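Local coordinates for cellulase (PDB 6UI3), which serves as the glycoside hydrolase family 5 catalytic domain of a larger protein, a broad-specificity endoglucanase that probably cleaves internal bonds of cellulose and related plant polysaccharides, at residues 167-170 and 171-174; 254-257 and 258-262; 201-204 and 205-209. All blocks are in the same frame, centred on the assembly; numbering follows the deposited sequence.

The three contacts illustrate how the outer helices of a TIM barrel divide their surface between barrel and solvent; all are partly buried. Contact 1, within helix 163-182, has no exposed residue, its amide side chains tied to loops. Contact 2, at the C-terminal end of helix 243-261, has an apolar face turned to the strands and a polar face with water and lysine. Contact 3 forms the short helix 203-208: it buries Lys205 and Val206, leaves Asp202, Tyr203, Pro204 and Ala207 exposed, and starts with a salt bridge. This helix touches both others: Asn170 ND2 of contact 1 meets Gly208 O at 3.0 Å, probably a hydrogen bond, whereas Met255 and Thr259 of contact 2 pack on Val206.

Contact 1: residues 167-170 and 171-174; sequences NVLN and EYNA
Helix 163-182, one of the outer helices of the TIM barrel, runs between strands 145-148 and 192-195, and one turn of it brings Asn167 against Glu171 and Asn170 near Asn173. In one of its two modelled conformers, Asn167 sends ND2 to Glu171 OE2 at 2.9 Å. The bond is bent, with an angle of 132° at the hydrogen, and reaches the carboxylate on its anti side; the amide and carboxylate planes stand 63° apart. Chi1 of -65° sets CG of Glu171 beside its backbone N, pointing back along the helix and 3.4 Å from Asn167 O; the extended chain beyond CG then carries the carboxylate to Asn167. The same OE2 forms a salt bridge with Lys120 of helix 120-137, and two partners therefore hold one oxygen. On the barrel side Leu169 and Tyr172 turn inward. Leu169 CD1 lies 4.3 Å from Tyr172 CD2, approaching the ring obliquely, while the phenol hydroxyl is hydrogen-bonded to Thr149 O and Phe115 meets the ring edge-to-face. Leu169 CD1 also packs on the amide of Asn173, 3.6 Å from ND2. That amide bonds through OD1 to the hydroxyl of Thr149, which fixes its rotation, and Asn170 OD1 likewise accepts a bond from Val210 N. Beneath the side chains the regular helical ladder continues, Asn173 N reaching Leu169 O in a nearly straight bond. A single water joins the two amides one turn apart: it donates to Asn170 OD1 at 2.9 Å and accepts from Asn173 ND2 at 2.9 Å.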
ATOM      1  N   ASN A 167       2.350   7.564 -19.349  1.00  9.29           N
ATOM      2  CA  ASN A 167       3.716   7.373 -19.830  0.53  9.67           C
ATOM      3  C   ASN A 167       4.733   7.991 -18.880  1.00  9.20           C
ATOM      4  O   ASN A 167       5.811   7.430 -18.676  1.00  9.38           O
ATOM      5  CB  ASN A 167       3.900   7.953 -21.232  0.53 11.49           C
ATOM      6  CG  ASN A 167       5.353   7.929 -21.673  0.53 13.26           C
ATOM      7  OD1 ASN A 167       5.917   6.859 -21.909  0.53 14.68           O
ATOM      8  ND2 ASN A 167       5.973   9.104 -21.768  0.53 14.69           N
ATOM      9  N   VAL A 168       4.413   9.152 -18.295  1.00  9.35           N
ATOM     10  CA  VAL A 168       5.312   9.748 -17.304  1.00  9.39           C
ATOM     11  C   VAL A 168       5.522   8.784 -16.141  1.00  8.19           C
ATOM     12  O   VAL A 168       6.649   8.574 -15.688  1.00  7.87           O
ATOM     13  CB  VAL A 168       4.784  11.113 -16.827  1.00  9.36           C
ATOM     14  CG1 VAL A 168       5.584  11.620 -15.636  1.00 10.06           C
ATOM     15  CG2 VAL A 168       4.862  12.124 -17.935  1.00 11.74           C
ATOM     16  N   LEU A 169       4.435   8.180 -15.647  1.00  7.40           N
ATOM     17  CA  LEU A 169       4.566   7.205 -14.567  1.00  7.14           C
ATOM     18  C   LEU A 169       5.408   6.008 -14.995  1.00  7.47           C
ATOM     19  O   LEU A 169       6.232   5.509 -14.217  1.00  7.50           O
ATOM     20  CB  LEU A 169       3.186   6.758 -14.097  1.00  7.62           C
ATOM     21  CG  LEU A 169       3.172   5.609 -13.085  1.00  7.82           C
ATOM     22  CD1 LEU A 169       3.964   5.943 -11.844  1.00  7.85           C
ATOM     23  CD2 LEU A 169       1.726   5.260 -12.727  1.00  7.69           C
ATOM     24  N   ASN A 170       5.215   5.522 -16.223  1.00  7.42           N
ATOM     25  CA  ASN A 170       6.023   4.399 -16.696  1.00  7.68           C
ATOM     26  C   ASN A 170       7.505   4.753 -16.667  1.00  7.93           C
ATOM     27  O   ASN A 170       8.338   3.928 -16.279  1.00  8.65           O
ATOM     28  CB  ASN A 170       5.591   3.972 -18.097  1.00  8.90           C
ATOM     29  CG  ASN A 170       4.223   3.312 -18.109  1.00  8.51           C
ATOM     30  OD1 ASN A 170       3.765   2.753 -17.108  1.00  7.86           O
ATOM     31  ND2 ASN A 170       3.563   3.380 -19.247  1.00  9.15           N
ATOM     32  N   GLU A 171       7.854   5.983 -17.056  1.00  7.86           N
ATOM     33  CA  GLU A 171       9.256   6.403 -17.020  1.00  8.84           C
ATOM     34  C   GLU A 171       9.763   6.535 -15.587  1.00  8.32           C
ATOM     35  O   GLU A 171      10.905   6.163 -15.291  1.00  9.39           O
ATOM     36  CB  GLU A 171       9.436   7.715 -17.779  1.00 10.50           C
ATOM     37  CG  GLU A 171       9.161   7.614 -19.271  1.00 15.46           C
ATOM     38  CD  GLU A 171       9.521   8.889 -20.011  1.00 24.21           C
ATOM     39  OE1 GLU A 171      10.563   9.484 -19.679  1.00 27.82           O
ATOM     40  OE2 GLU A 171       8.760   9.295 -20.914  1.00 28.87           O
ATOM     41  N   TYR A 172       8.929   7.046 -14.677  1.00  7.78           N
ATOM     42  CA  TYR A 172       9.298   7.119 -13.265  1.00  7.40           C
ATOM     43  C   TYR A 172       9.609   5.736 -12.713  1.00  7.68           C
ATOM     44  O   TYR A 172      10.679   5.504 -12.142  1.00  8.31           O
ATOM     45  CB  TYR A 172       8.161   7.782 -12.476  1.00  7.57           C
ATOM     46  CG  TYR A 172       8.335   7.783 -10.971  1.00  7.55           C
ATOM     47  CD1 TYR A 172       8.965   8.839 -10.329  1.00  7.69           C
ATOM     48  CD2 TYR A 172       7.868   6.740 -10.193  1.00  6.97           C
ATOM     49  CE1 TYR A 172       9.119   8.856  -8.953  1.00  7.83           C
ATOM     50  CE2 TYR A 172       8.016   6.747  -8.811  1.00  7.03           C
ATOM     51  CZ  TYR A 172       8.642   7.812  -8.198  1.00  7.14           C
ATOM     52  OH  TYR A 172       8.814   7.858  -6.814  1.00  7.92           O
ATOM     53  N   ASN A 173       8.696   4.790 -12.898  1.00  7.11           N
ATOM     54  CA  ASN A 173       8.927   3.455 -12.365  1.00  7.41           C
ATOM     55  C   ASN A 173      10.150   2.806 -13.007  1.00  8.27           C
ATOM     56  O   ASN A 173      10.910   2.096 -12.330  1.00  8.10           O
ATOM     57  CB  ASN A 173       7.691   2.578 -12.564  1.00  7.22           C
ATOM     58  CG  ASN A 173       6.566   2.880 -11.582  1.00  7.11           C
ATOM     59  OD1 ASN A 173       6.803   3.301 -10.447  1.00  8.47           O
ATOM     60  ND2 ASN A 173       5.337   2.614 -11.997  1.00  7.40           N
ATOM     61  N   ALA A 174      10.350   3.023 -14.308  1.00  7.73           N
ATOM     62  CA  ALA A 174      11.479   2.431 -15.011  1.00  8.49           C
ATOM     63  C   ALA A 174      12.818   2.990 -14.547  1.00  9.20           C
ATOM     64  O   ALA A 174      13.839   2.329 -14.730  1.00  9.59           O
ATOM     65  CB  ALA A 174      11.347   2.641 -16.519  1.00  9.86           C
TER
HETATM   66  O   HOH W   1       5.174   1.669 -14.756  1.00  9.14           O

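Contact 2: residues 254-257 and 258-262; sequences RMLN and NTFVK
Asn257 meets Val261 obliquely and lies across Lys262, and its atoms can be followed outward in order. From CB, which sits close to the next peptide nitrogen, chi1 of -175° sets CG beside the carbonyl carbon, so that the amide stands outward from the helix next to Val261 and Lys262. The two branches then part. OD1 rests against the valine, 3.3 Å from Val261 CB and 3.5 Å from Val261 CG1. The asparagine and lysine side chains cross at about a right angle, with ND2 3.5 Å from Lys262 CD, and ND2 donates to a water at 3.0 Å. This water in turn donates to Arg254 O and Asn258 OD1, so it bridges three groups of the polar face. The setting is the end of helix 243-261, an outer helix of the TIM barrel leading into strand 267-272, where the chain widens into a pi-type turn: Lys262 N reaches back five residues to Asn257 O at 2.8 Å, in a bond of 168°. Lys262 bends at chi3, and NZ donates to Asn258 OD1 at 3.0 Å, from above the carbonyl plane of that amide. On the barrel side the chemistry is apolar. Leu256 CD2 packs 4.1 Å from Phe260 CE2, and the two residues touch Ile221 and Val219 of strand 217-222, respectively. Thr259 CG2 sits over the centre of one Phe260 ring face, 3.7 Å above its plane.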
ATOM      1  N   ARG A 254     -10.565 -10.824 -12.349  1.00  7.34           N
ATOM      2  CA  ARG A 254     -10.243 -11.646 -13.509  1.00  7.63           C
ATOM      3  C   ARG A 254      -9.394 -10.866 -14.518  1.00  7.77           C
ATOM      4  O   ARG A 254      -8.493 -11.426 -15.147  1.00  8.09           O
ATOM      5  CB  ARG A 254     -11.522 -12.157 -14.171  1.00  7.75           C
ATOM      6  CG  ARG A 254     -12.256 -13.245 -13.405  1.00  8.05           C
ATOM      7  CD  ARG A 254     -13.463 -13.726 -14.152  1.00  9.34           C
ATOM      8  NE  ARG A 254     -14.267 -14.711 -13.422  1.00 10.60           N
ATOM      9  CZ  ARG A 254     -14.108 -16.020 -13.506  1.00 12.29           C
ATOM     10  NH1 ARG A 254     -13.153 -16.538 -14.248  1.00 15.19           N
ATOM     11  NH2 ARG A 254     -14.913 -16.812 -12.826  1.00 14.27           N
ATOM     12  N   MET A 255      -9.696  -9.579 -14.705  1.00  7.32           N
ATOM     13  CA  MET A 255      -8.931  -8.763 -15.642  0.79  7.42           C
ATOM     14  C   MET A 255      -7.501  -8.549 -15.149  1.00  7.32           C
ATOM     15  O   MET A 255      -6.554  -8.630 -15.946  1.00  8.15           O
ATOM     16  CB  MET A 255      -9.689  -7.457 -15.876  0.79  8.38           C
ATOM     17  CG  MET A 255      -8.971  -6.433 -16.739  0.79  9.19           C
ATOM     18  SD  MET A 255      -7.780  -5.457 -15.828  0.79 10.07           S
ATOM     19  CE  MET A 255      -8.864  -4.551 -14.728  0.79 11.87           C
ATOM     20  N   LEU A 256      -7.309  -8.298 -13.853  1.00  7.31           N
ATOM     21  CA  LEU A 256      -5.954  -8.138 -13.328  1.00  7.67           C
ATOM     22  C   LEU A 256      -5.175  -9.438 -13.478  1.00  7.96           C
ATOM     23  O   LEU A 256      -3.969  -9.430 -13.760  1.00  8.27           O
ATOM     24  CB  LEU A 256      -6.010  -7.717 -11.860  1.00  8.14           C
ATOM     25  CG  LEU A 256      -6.509  -6.292 -11.600  1.00  7.84           C
ATOM     26  CD1 LEU A 256      -6.763  -6.089 -10.121  1.00  8.16           C
ATOM     27  CD2 LEU A 256      -5.543  -5.215 -12.119  1.00  9.40           C
ATOM     28  N   ASN A 257      -5.854 -10.567 -13.268  1.00  8.35           N
ATOM     29  CA  ASN A 257      -5.232 -11.869 -13.456  1.00  8.45           C
ATOM     30  C   ASN A 257      -4.791 -12.054 -14.905  1.00  8.94           C
ATOM     31  O   ASN A 257      -3.681 -12.530 -15.170  1.00  9.51           O
ATOM     32  CB  ASN A 257      -6.222 -12.952 -13.028  1.00  9.67           C
ATOM     33  CG  ASN A 257      -5.623 -14.331 -13.075  1.00 10.75           C
ATOM     34  OD1 ASN A 257      -4.622 -14.594 -12.397  1.00 11.60           O
ATOM     35  ND2 ASN A 257      -6.231 -15.225 -13.848  1.00 11.08           N
ATOM     36  N   ASN A 258      -5.646 -11.682 -15.867  1.00  8.92           N
ATOM     37  CA  ASN A 258      -5.290 -11.820 -17.277  1.00  9.80           C
ATOM     38  C   ASN A 258      -4.114 -10.927 -17.644  1.00 10.34           C
ATOM     39  O   ASN A 258      -3.227 -11.334 -18.398  1.00 11.20           O
ATOM     40  CB  ASN A 258      -6.471 -11.442 -18.182  1.00 10.87           C
ATOM     41  CG  ASN A 258      -7.526 -12.515 -18.282  1.00 14.02           C
ATOM     42  OD1 ASN A 258      -7.280 -13.672 -17.968  1.00 14.92           O
ATOM     43  ND2 ASN A 258      -8.714 -12.127 -18.718  1.00 14.26           N
ATOM     44  N   THR A 259      -4.102  -9.692 -17.148  1.00 10.00           N
ATOM     45  CA  THR A 259      -3.101  -8.742 -17.610  1.00  9.81           C
ATOM     46  C   THR A 259      -1.741  -9.011 -16.990  1.00  9.25           C
ATOM     47  O   THR A 259      -0.724  -8.953 -17.680  1.00  9.88           O
ATOM     48  CB  THR A 259      -3.524  -7.316 -17.254  1.00 11.59           C
ATOM     49  OG1 THR A 259      -4.774  -6.999 -17.886  1.00 15.27           O
ATOM     50  CG2 THR A 259      -2.484  -6.319 -17.681  1.00 12.30           C
ATOM     51  N   PHE A 260      -1.700  -9.305 -15.691  1.00  8.36           N
ATOM     52  CA  PHE A 260      -0.452  -9.399 -14.941  1.00  8.16           C
ATOM     53  C   PHE A 260      -0.141 -10.816 -14.471  1.00  8.74           C
ATOM     54  O   PHE A 260       0.900 -11.383 -14.839  1.00  8.85           O
ATOM     55  CB  PHE A 260      -0.497  -8.443 -13.741  1.00  8.53           C
ATOM     56  CG  PHE A 260      -0.695  -6.996 -14.112  1.00  8.52           C
ATOM     57  CD1 PHE A 260       0.248  -6.341 -14.874  1.00  9.02           C
ATOM     58  CD2 PHE A 260      -1.802  -6.283 -13.666  1.00  8.71           C
ATOM     59  CE1 PHE A 260       0.092  -5.019 -15.211  1.00  9.78           C
ATOM     60  CE2 PHE A 260      -1.952  -4.947 -13.993  1.00  8.72           C
ATOM     61  CZ  PHE A 260      -1.013  -4.322 -14.764  1.00  8.79           C
ATOM     62  N   VAL A 261      -1.026 -11.415 -13.668  1.00  9.09           N
ATOM     63  CA  VAL A 261      -0.662 -12.639 -12.946  1.00  9.50           C
ATOM     64  C   VAL A 261      -0.381 -13.784 -13.910  1.00 10.85           C
ATOM     65  O   VAL A 261       0.606 -14.519 -13.758  1.00 11.84           O
ATOM     66  CB  VAL A 261      -1.747 -13.013 -11.914  1.00  9.79           C
ATOM     67  CG1 VAL A 261      -1.358 -14.300 -11.156  1.00 11.95           C
ATOM     68  CG2 VAL A 261      -1.960 -11.883 -10.922  1.00 10.93           C
ATOM     69  N   LYS A 262      -1.226 -13.948 -14.927  1.00 10.80           N
ATOM     70  CA  LYS A 262      -1.026 -15.006 -15.915  1.00 12.03           C
ATOM     71  C   LYS A 262       0.231 -14.788 -16.738  1.00 12.79           C
ATOM     72  O   LYS A 262       0.721 -15.730 -17.368  1.00 15.22           O
ATOM     73  CB  LYS A 262      -2.258 -15.117 -16.828  1.00 14.69           C
ATOM     74  CG  LYS A 262      -3.401 -15.844 -16.152  1.00 17.86           C
ATOM     75  CD  LYS A 262      -4.725 -15.779 -16.916  1.00 22.98           C
ATOM     76  CE  LYS A 262      -4.617 -16.190 -18.347  1.00 26.56           C
ATOM     77  NZ  LYS A 262      -6.001 -16.260 -18.938  1.00 28.66           N
TER
HETATM   78  O   HOH W   2      -8.481 -14.170 -15.575  0.97 12.37           O

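Contact 3: residues 201-204 and 205-209; sequences SDYP and KVAGM
Asp202 and Lys205 open the short helix 203-208, the helical link of a beta-alpha-beta unit between strands 192-195 and 217-222 of the TIM barrel. The tight part of the contact is here. The two side chains run alongside each other, pointing the same way, and Lys205 NZ forms a salt bridge with Asp202 OD2 at 2.9 Å on the anti lone pair. A bend at chi2 (90°) lays the lysine back beside the aspartate, with CD 3.9 Å from Asp202 CB; NZ is also bonded to Trp159 O, which gives the ammonium of this largely buried lysine a second partner. Although Asp202 holds the N-cap position, its carboxylate makes no capping bond. The backbone O of Asp202 receives Val206 N at 3.2 Å and, weakly, Lys205 N. Val206 CG2 packs 3.6 Å from the same Asp202 O, while the valine side chain meets helix 243-261. The outer side, exposed to solvent, is looser. Across the exposed Tyr203 and Ala207 the side chains meet through a single apolar touch: Tyr203 is in one of two modelled conformers, and its ring meets Ala207 CB obliquely, with CE2 3.6 Å away. The backbone bond from Gly208 N to Pro204 O measures 2.9 Å.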
ATOM      1  N   SER A 201      -7.359   0.209 -10.650  1.00  7.83           N
ATOM      2  CA  SER A 201      -7.709  -1.002 -11.372  1.00  8.87           C
ATOM      3  C   SER A 201      -8.632  -0.752 -12.557  1.00  9.44           C
ATOM      4  O   SER A 201      -9.034  -1.717 -13.218  1.00 10.69           O
ATOM      5  CB  SER A 201      -8.344  -2.027 -10.423  1.00  9.84           C
ATOM      6  OG  SER A 201      -9.597  -1.584  -9.933  1.00 11.04           O
ATOM      7  N   ASP A 202      -9.003   0.495 -12.845  1.00  9.10           N
ATOM      8  CA  ASP A 202      -9.803   0.739 -14.040  1.00  9.84           C
ATOM      9  C   ASP A 202      -8.974   0.354 -15.261  1.00  9.87           C
ATOM     10  O   ASP A 202      -7.772   0.624 -15.323  1.00  9.54           O
ATOM     11  CB  ASP A 202     -10.220   2.211 -14.176  1.00 12.16           C
ATOM     12  CG  ASP A 202     -11.036   2.726 -13.003  1.00 16.12           C
ATOM     13  OD1 ASP A 202     -11.940   2.001 -12.548  1.00 19.73           O
ATOM     14  OD2 ASP A 202     -10.786   3.884 -12.575  1.00 16.64           O
ATOM     15  N   TYR A 203      -9.643  -0.224 -16.258  0.63 10.33           N
ATOM     16  CA  TYR A 203      -8.917  -0.817 -17.374  0.63 10.24           C
ATOM     17  C   TYR A 203      -7.970   0.147 -18.085  0.63  9.72           C
ATOM     18  O   TYR A 203      -6.856  -0.277 -18.426  0.63 10.30           O
ATOM     19  CB  TYR A 203      -9.857  -1.531 -18.366  0.63 11.16           C
ATOM     20  CG  TYR A 203      -9.028  -2.311 -19.344  0.63 11.49           C
ATOM     21  CD1 TYR A 203      -8.361  -3.455 -18.938  0.63 12.06           C
ATOM     22  CD2 TYR A 203      -8.834  -1.862 -20.640  0.63 11.62           C
ATOM     23  CE1 TYR A 203      -7.547  -4.148 -19.801  0.63 12.57           C
ATOM     24  CE2 TYR A 203      -8.004  -2.552 -21.514  0.63 11.93           C
ATOM     25  CZ  TYR A 203      -7.376  -3.699 -21.081  0.63 12.22           C
ATOM     26  OH  TYR A 203      -6.542  -4.405 -21.904  0.63 13.11           O
ATOM     27  N   PRO A 204      -8.310   1.412 -18.336  1.00  9.66           N
ATOM     28  CA  PRO A 204      -7.350   2.259 -19.066  1.00 10.75           C
ATOM     29  C   PRO A 204      -6.017   2.429 -18.362  1.00 10.08           C
ATOM     30  O   PRO A 204      -4.957   2.489 -19.004  1.00  9.94           O
ATOM     31  CB  PRO A 204      -8.099   3.583 -19.236  1.00 12.28           C
ATOM     32  CG  PRO A 204      -9.529   3.188 -19.236  1.00 12.37           C
ATOM     33  CD  PRO A 204      -9.620   2.081 -18.199  1.00 11.92           C
ATOM     34  N   LYS A 205      -6.033   2.499 -17.028  1.00  8.96           N
ATOM     35  CA  LYS A 205      -4.770   2.594 -16.294  1.00  9.12           C
ATOM     36  C   LYS A 205      -3.992   1.289 -16.375  1.00  9.55           C
ATOM     37  O   LYS A 205      -2.760   1.282 -16.501  1.00  9.99           O
ATOM     38  CB  LYS A 205      -4.991   2.956 -14.824  1.00  8.39           C
ATOM     39  CG  LYS A 205      -5.534   4.352 -14.579  1.00  9.78           C
ATOM     40  CD  LYS A 205      -7.043   4.413 -14.564  1.00 10.16           C
ATOM     41  CE  LYS A 205      -7.536   5.702 -13.890  1.00 11.62           C
ATOM     42  NZ  LYS A 205      -9.009   5.797 -13.797  1.00 13.08           N
ATOM     43  N   VAL A 206      -4.704   0.164 -16.288  1.00 10.02           N
ATOM     44  CA  VAL A 206      -4.062  -1.143 -16.367  1.00 10.65           C
ATOM     45  C   VAL A 206      -3.450  -1.349 -17.738  1.00 11.87           C
ATOM     46  O   VAL A 206      -2.287  -1.768 -17.856  1.00 12.61           O
ATOM     47  CB  VAL A 206      -5.103  -2.218 -16.006  1.00 10.91           C
ATOM     48  CG1 VAL A 206      -4.590  -3.623 -16.347  1.00 11.58           C
ATOM     49  CG2 VAL A 206      -5.471  -2.082 -14.527  1.00 10.98           C
ATOM     50  N   ALA A 207      -4.185  -1.008 -18.790  1.00 11.13           N
ATOM     51  CA  ALA A 207      -3.673  -1.173 -20.145  1.00 12.56           C
ATOM     52  C   ALA A 207      -2.536  -0.203 -20.436  1.00 13.09           C
ATOM     53  O   ALA A 207      -1.642  -0.524 -21.233  1.00 14.05           O
ATOM     54  CB  ALA A 207      -4.804  -0.958 -21.147  1.00 14.05           C
ATOM     55  N   GLY A 208      -2.573   0.986 -19.845  1.00 11.24           N
ATOM     56  CA  GLY A 208      -1.540   1.987 -20.049  1.00 10.85           C
ATOM     57  C   GLY A 208      -0.248   1.718 -19.323  1.00  9.72           C
ATOM     58  O   GLY A 208       0.768   2.356 -19.613  1.00 10.68           O
ATOM     59  N   MET A 209      -0.268   0.793 -18.376  1.00  9.68           N
ATOM     60  CA  MET A 209       0.894   0.455 -17.569  0.58  9.58           C
ATOM     61  C   MET A 209       1.933  -0.297 -18.383  1.00  9.18           C
ATOM     62  O   MET A 209       1.600  -1.235 -19.100  1.00 10.11           O
ATOM     63  CB  MET A 209       0.403  -0.482 -16.459  0.58  9.74           C
ATOM     64  CG  MET A 209       1.444  -0.945 -15.499  0.58 10.12           C
ATOM     65  SD  MET A 209       2.014   0.453 -14.507  0.58  8.84           S
ATOM     66  CE  MET A 209       2.990  -0.440 -13.292  0.58  9.36           C
TER